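PDB 4DKW: terminase, large subunit, which drives viral DNA into empty capsids as an ATP-powered motor and, through the C-terminal nuclease domain seen here, cuts the genome to begin and end packaging. Local coordinates for residues A[58-63]-A[72-77]; A[68-73]-A[107-112]. All coordinates share one frame; numbering follows the deposited sequence.

Interaction 1 (A[58-63]-A[72-77]); sequences RVWKKS and GAVKSW. With SO4 (sulfate ion), chain G.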
loop_
_atom_site.group_PDB
_atom_site.type_symbol
_atom_site.label_atom_id
_atom_site.label_comp_id
_atom_site.label_asym_id
_atom_site.label_seq_id
_atom_site.Cartn_x
_atom_site.Cartn_y
_atom_site.Cartn_z
ATOM N N ARG A 58 2.270 7.782 -4.631
ATOM C CA ARG A 58 1.042 7.813 -5.420
ATOM C C ARG A 58 -0.038 6.999 -4.724
ATOM O O ARG A 58 0.239 5.934 -4.191
ATOM C CB ARG A 58 1.267 7.251 -6.828
ATOM C CG ARG A 58 2.447 7.825 -7.593
ATOM C CD ARG A 58 2.095 9.152 -8.203
ATOM N NE ARG A 58 3.118 9.606 -9.142
ATOM C CZ ARG A 58 4.135 10.402 -8.820
ATOM N NH1 ARG A 58 4.284 10.841 -7.571
ATOM N NH2 ARG A 58 5.008 10.763 -9.749
ATOM N N VAL A 59 -1.266 7.518 -4.728
ATOM C CA VAL A 59 -2.418 6.845 -4.133
ATOM C C VAL A 59 -3.654 7.041 -4.997
ATOM O O VAL A 59 -3.955 8.161 -5.413
ATOM C CB VAL A 59 -2.725 7.381 -2.723
ATOM C CG1 VAL A 59 -4.120 6.988 -2.297
ATOM C CG2 VAL A 59 -1.688 6.878 -1.720
ATOM N N TRP A 60 -4.358 5.945 -5.272
ATOM C CA TRP A 60 -5.633 5.995 -5.970
ATOM C C TRP A 60 -6.607 5.080 -5.238
ATOM O O TRP A 60 -6.295 3.925 -4.952
ATOM C CB TRP A 60 -5.468 5.574 -7.434
ATOM C CG TRP A 60 -6.760 5.524 -8.228
ATOM C CD1 TRP A 60 -7.412 6.577 -8.810
ATOM C CD2 TRP A 60 -7.532 4.351 -8.543
ATOM N NE1 TRP A 60 -8.547 6.132 -9.459
ATOM C CE2 TRP A 60 -8.639 4.771 -9.311
ATOM C CE3 TRP A 60 -7.395 2.987 -8.243
ATOM C CZ2 TRP A 60 -9.605 3.880 -9.778
ATOM C CZ3 TRP A 60 -8.355 2.103 -8.708
ATOM C CH2 TRP A 60 -9.447 2.554 -9.469
ATOM N N LYS A 61 -7.780 5.607 -4.915
ATOM C CA LYS A 61 -8.779 4.857 -4.164
ATOM C C LYS A 61 -10.157 5.087 -4.769
ATOM O O LYS A 61 -10.562 6.236 -4.970
ATOM C CB LYS A 61 -8.765 5.315 -2.708
ATOM C CG LYS A 61 -9.801 4.653 -1.822
ATOM C CD LYS A 61 -9.660 5.140 -0.386
ATOM C CE LYS A 61 -10.738 4.536 0.498
ATOM N NZ LYS A 61 -10.486 4.842 1.922
ATOM N N LYS A 62 -10.874 4.002 -5.069
ATOM C CA LYS A 62 -12.170 4.126 -5.725
ATOM C C LYS A 62 -13.061 2.893 -5.584
ATOM O O LYS A 62 -12.596 1.759 -5.717
ATOM C CB LYS A 62 -12.002 4.475 -7.210
ATOM C CG LYS A 62 -13.023 5.493 -7.703
ATOM C CD LYS A 62 -12.968 5.675 -9.199
ATOM C CE LYS A 62 -13.847 6.833 -9.635
ATOM N NZ LYS A 62 -15.282 6.635 -9.277
ATOM N N SER A 63 -14.344 3.133 -5.314
ATOM C CA SER A 63 -15.353 2.074 -5.266
ATOM C C SER A 63 -15.872 1.740 -6.659
ATOM O O SER A 63 -15.872 2.580 -7.558
ATOM C CB SER A 63 -16.540 2.487 -4.389
ATOM O OG SER A 63 -16.169 2.667 -3.035
ATOM N N GLY A 72 -6.623 2.135 -16.318
ATOM C CA GLY A 72 -6.785 3.410 -16.995
ATOM C C GLY A 72 -6.526 4.611 -16.098
ATOM O O GLY A 72 -6.053 5.649 -16.557
ATOM N N ALA A 73 -6.824 4.470 -14.811
ATOM C CA ALA A 73 -6.665 5.571 -13.865
ATOM C C ALA A 73 -5.236 5.755 -13.341
ATOM O O ALA A 73 -4.880 6.856 -12.911
ATOM C CB ALA A 73 -7.634 5.420 -12.700
ATOM N N VAL A 74 -4.424 4.696 -13.356
ATOM C CA VAL A 74 -3.100 4.770 -12.726
ATOM C C VAL A 74 -1.931 4.345 -13.611
ATOM O O VAL A 74 -0.782 4.417 -13.175
ATOM C CB VAL A 74 -3.016 3.934 -11.416
ATOM C CG1 VAL A 74 -4.156 4.291 -10.468
ATOM C CG2 VAL A 74 -3.011 2.452 -11.722
ATOM N N LYS A 75 -2.201 3.903 -14.839
ATOM C CA LYS A 75 -1.135 3.329 -15.675
ATOM C C LYS A 75 0.024 4.278 -15.955
ATOM O O LYS A 75 1.140 3.823 -16.213
ATOM C CB LYS A 75 -1.668 2.767 -16.999
ATOM C CG LYS A 75 -2.322 3.780 -17.917
ATOM C CD LYS A 75 -2.911 3.076 -19.124
ATOM C CE LYS A 75 -3.633 4.044 -20.042
ATOM N NZ LYS A 75 -2.697 5.064 -20.582
ATOM N N SER A 76 -0.236 5.584 -15.899
ATOM C CA SER A 76 0.808 6.580 -16.134
ATOM C C SER A 76 1.967 6.423 -15.153
ATOM O O SER A 76 3.129 6.592 -15.531
ATOM C CB SER A 76 0.249 8.012 -16.095
ATOM O OG SER A 76 -0.406 8.292 -14.868
ATOM N N TRP A 77 1.650 6.090 -13.900
ATOM C CA TRP A 77 2.686 5.827 -12.898
ATOM C C TRP A 77 2.877 4.341 -12.545
ATOM O O TRP A 77 3.960 3.936 -12.096
ATOM C CB TRP A 77 2.511 6.697 -11.629
ATOM C CG TRP A 77 1.127 6.754 -11.017
ATOM C CD1 TRP A 77 0.138 7.656 -11.305
ATOM C CD2 TRP A 77 0.595 5.898 -9.987
ATOM N NE1 TRP A 77 -0.974 7.406 -10.532
ATOM C CE2 TRP A 77 -0.720 6.338 -9.715
ATOM C CE3 TRP A 77 1.098 4.804 -9.273
ATOM C CZ2 TRP A 77 -1.530 5.721 -8.758
ATOM C CZ3 TRP A 77 0.287 4.195 -8.324
ATOM C CH2 TRP A 77 -1.011 4.650 -8.081
HETATM S S SO4 G . -14.467 6.535 -2.550
HETATM O O1 SO4 G . -13.692 6.389 -1.322
HETATM O O2 SO4 G . -13.785 7.465 -3.445
HETATM O O3 SO4 G . -14.595 5.237 -3.202
HETATM O O4 SO4 G . -15.793 7.051 -2.230
#

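Interaction 2 (A[68-73]-A[107-112]); sequences VQAWGA and AGFSML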
loop_
_atom_site.group_PDB
_atom_site.type_symbol
_atom_site.label_atom_id
_atom_site.label_comp_id
_atom_site.label_asym_id
_atom_site.label_seq_id
_atom_site.Cartn_x
_atom_site.Cartn_y
_atom_site.Cartn_z
ATOM N N VAL A 68 -9.755 -3.020 -15.389
ATOM C CA VAL A 68 -9.534 -2.227 -16.601
ATOM C C VAL A 68 -9.639 -0.730 -16.310
ATOM O O VAL A 68 -8.859 0.067 -16.828
ATOM C CB VAL A 68 -10.530 -2.631 -17.724
ATOM C CG1 VAL A 68 -10.343 -1.766 -18.969
ATOM C CG2 VAL A 68 -10.397 -4.118 -18.053
ATOM N N GLN A 69 -10.602 -0.357 -15.468
ATOM C CA GLN A 69 -10.750 1.031 -15.051
ATOM C C GLN A 69 -9.618 1.477 -14.129
ATOM O O GLN A 69 -9.158 2.615 -14.224
ATOM C CB GLN A 69 -12.094 1.268 -14.368
ATOM C CG GLN A 69 -13.299 1.053 -15.273
ATOM C CD GLN A 69 -14.609 1.224 -14.532
ATOM O OE1 GLN A 69 -15.113 0.286 -13.913
ATOM N NE2 GLN A 69 -15.165 2.428 -14.583
ATOM N N ALA A 70 -9.181 0.590 -13.236
ATOM C CA ALA A 70 -8.064 0.901 -12.355
ATOM C C ALA A 70 -6.820 1.201 -13.188
ATOM O O ALA A 70 -6.168 2.229 -13.000
ATOM C CB ALA A 70 -7.801 -0.249 -11.391
ATOM N N TRP A 71 -6.523 0.313 -14.128
ATOM C CA TRP A 71 -5.386 0.478 -15.029
ATOM C C TRP A 71 -5.445 1.784 -15.816
ATOM O O TRP A 71 -4.442 2.468 -15.961
ATOM C CB TRP A 71 -5.276 -0.711 -15.988
ATOM C CG TRP A 71 -4.136 -0.592 -16.964
ATOM C CD1 TRP A 71 -4.227 -0.355 -18.310
ATOM C CD2 TRP A 71 -2.734 -0.695 -16.671
ATOM N NE1 TRP A 71 -2.969 -0.311 -18.869
ATOM C CE2 TRP A 71 -2.038 -0.514 -17.886
ATOM C CE3 TRP A 71 -2.002 -0.925 -15.500
ATOM C CZ2 TRP A 71 -0.645 -0.552 -17.959
ATOM C CZ3 TRP A 71 -0.618 -0.965 -15.578
ATOM C CH2 TRP A 71 0.045 -0.783 -16.797
ATOM N N GLY A 72 -6.623 2.135 -16.318
ATOM C CA GLY A 72 -6.785 3.410 -16.995
ATOM C C GLY A 72 -6.526 4.611 -16.098
ATOM O O GLY A 72 -6.053 5.649 -16.557
ATOM N N ALA A 73 -6.824 4.470 -14.811
ATOM C CA ALA A 73 -6.665 5.571 -13.865
ATOM C C ALA A 73 -5.236 5.755 -13.341
ATOM O O ALA A 73 -4.880 6.856 -12.911
ATOM C CB ALA A 73 -7.634 5.420 -12.700
ATOM N N ALA A 107 -5.272 -6.865 -17.260
ATOM C CA ALA A 107 -5.562 -5.450 -17.469
ATOM C C ALA A 107 -4.289 -4.637 -17.722
ATOM O O ALA A 107 -4.351 -3.503 -18.193
ATOM C CB ALA A 107 -6.333 -4.881 -16.282
ATOM N N GLY A 108 -3.136 -5.216 -17.405
ATOM C CA GLY A 108 -1.869 -4.583 -17.723
ATOM C C GLY A 108 -0.908 -4.405 -16.556
ATOM O O GLY A 108 0.260 -4.049 -16.740
ATOM N N PHE A 109 -1.391 -4.637 -15.345
ATOM C CA PHE A 109 -0.537 -4.473 -14.184
ATOM C C PHE A 109 0.521 -5.574 -14.113
ATOM O O PHE A 109 0.258 -6.732 -14.471
ATOM C CB PHE A 109 -1.357 -4.506 -12.904
ATOM C CG PHE A 109 -2.246 -3.310 -12.698
ATOM C CD1 PHE A 109 -1.734 -2.124 -12.186
ATOM C CD2 PHE A 109 -3.604 -3.383 -12.974
ATOM C CE1 PHE A 109 -2.550 -1.027 -11.978
ATOM C CE2 PHE A 109 -4.429 -2.285 -12.767
ATOM C CZ PHE A 109 -3.899 -1.110 -12.269
ATOM N N SER A 110 1.714 -5.210 -13.640
ATOM C CA SER A 110 2.776 -6.182 -13.400
ATOM C C SER A 110 2.617 -6.816 -12.016
ATOM O O SER A 110 3.370 -6.540 -11.081
ATOM C CB SER A 110 4.143 -5.517 -13.550
ATOM O OG SER A 110 4.232 -4.855 -14.801
ATOM N N MET A 111 1.612 -7.665 -11.898
ATOM C CA MET A 111 1.288 -8.310 -10.641
ATOM C C MET A 111 2.373 -9.313 -10.256
ATOM O O MET A 111 2.808 -10.104 -11.083
ATOM C CB MET A 111 -0.081 -8.968 -10.775
ATOM C CG MET A 111 -1.172 -7.938 -11.077
ATOM S SD MET A 111 -1.661 -7.173 -9.551
ATOM C CE MET A 111 -2.344 -5.597 -9.979
ATOM N N LEU A 112 2.835 -9.245 -9.010
ATOM C CA LEU A 112 3.827 -10.194 -8.505
ATOM C C LEU A 112 3.224 -11.610 -8.432
ATOM O O LEU A 112 2.019 -11.769 -8.219
ATOM C CB LEU A 112 4.370 -9.742 -7.139
ATOM C CG LEU A 112 5.406 -8.609 -7.190
ATOM C CD1 LEU A 112 5.642 -7.975 -5.822
ATOM C CD2 LEU A 112 6.718 -9.114 -7.768
#

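Interaction 1 (A[58-63]-A[72-77])
Helix-on-sheet packing in the RNase H-like nuclease domain of the terminase is exemplified where R58 and W60 of strand 53-62 meet A73, V74 and W77 of helix 67-78. The strand runs out, the chain turns, and the helix comes back almost antiparallel, at 173°; the axes of the two short segments approach to 9.7 Å. Side chains alternate along the strand, and R58 and W60 point toward the helix while V59 between them points away. R58 lays its aliphatic part over one face of the W77 indole: CB stands 3.3 Å from the centroid of the six-membered ring of W77 and only 6° off its normal, a CH-pi contact. A bend at chi2 carries the rest of the arginine chain on over the five-membered ring toward W77 CB, and the guanidinium ends up steeply tilted to the indole. The indole is thus sandwiched between R58 CB of the strand and V74 O of its own helix. W60 takes a different stance. Its CG is anti to the backbone N (chi1 177°), and the indole rises toward the helix, where A73 CB sits over one face, 3.4 Å from W60 NE1. K62 CB lies on the opposite face. V74 CG1 fills the angle at the base of the indole, 3.5 Å from W60 CB, while the edge of W77 reaches W60 CB through CZ2 at 4.2 Å. Strand 40-48 pairs with strand 53-62, whereas V59 turns to V172 of helix 171-181, across the sheet from helix 67-78.

Interaction 2 (A[68-73]-A[107-112])
W71 of helix 67-78 wedges its indole against the turn at G108 and the ring of F109, and this is where the contact is tight. One face of the indole is covered by backbone: the carbonyl O of A107 lies 3.2 Å from W71 CD1, over the five-membered ring, and G108 CA stands 4.0 Å from the centroid of the six-membered ring, 7° off its normal, as a CH-pi contact. G108 O also lies over this face, toward the outer rim, 3.3 Å from W71 CH2. F109 closes the edge. The two rings form an edge-to-face (T-shaped) pair with planes at 81° and centroids 4.8 Å apart, W71 CE3 pointing at the middle of the F109 face. Placing W71 CG anti to its main-chain nitrogen (chi1 179°) swings the indole off the helix and against the turn. F109 CZ continues inward to the helix backbone, 3.5 Å from W71 CA, and also meets the A70 methyl group. Toward solvent the fit slackens: V68 is exposed and directs its side chain away, so its CG2 and A107 CB approach only to 4.5 Å, and no hydrogen bond joins the two segments anywhere. Beyond the tight part, F109 also touches A78 of the same helix and meets the ring of H42. The turn itself is a Schellman motif, G108 taking positive phi as helix 97-107 gives way to the short, weakly bonded strand 110-111; the whole exemplifies aromatic packing of one helix against another's glycine-capped C-terminus.

Overall arrangement
Helix 67-78 is common to both contacts: in interaction 1 it faces strand 53-62, and in interaction 2 it faces the turn after helix 97-107, the two sharing G72 and A73. Their centres lie about 9 Å apart, and they touch directly, V74 CG2 meeting F109 CE1 at 3.5 Å and W60 CH2 meeting A70 CA at 3.6 Å. The sheet, helix 67-78 and the 107-112 segment thus pack in succession, with the helix in the middle. Neither contact forms the metal site. The W60 side chain is about 9 Å from that of D33, a catalytic magnesium ligand, and that of A70 about 11 Å; the V59 side chain is about 9 Å from that of the other ligand, D171.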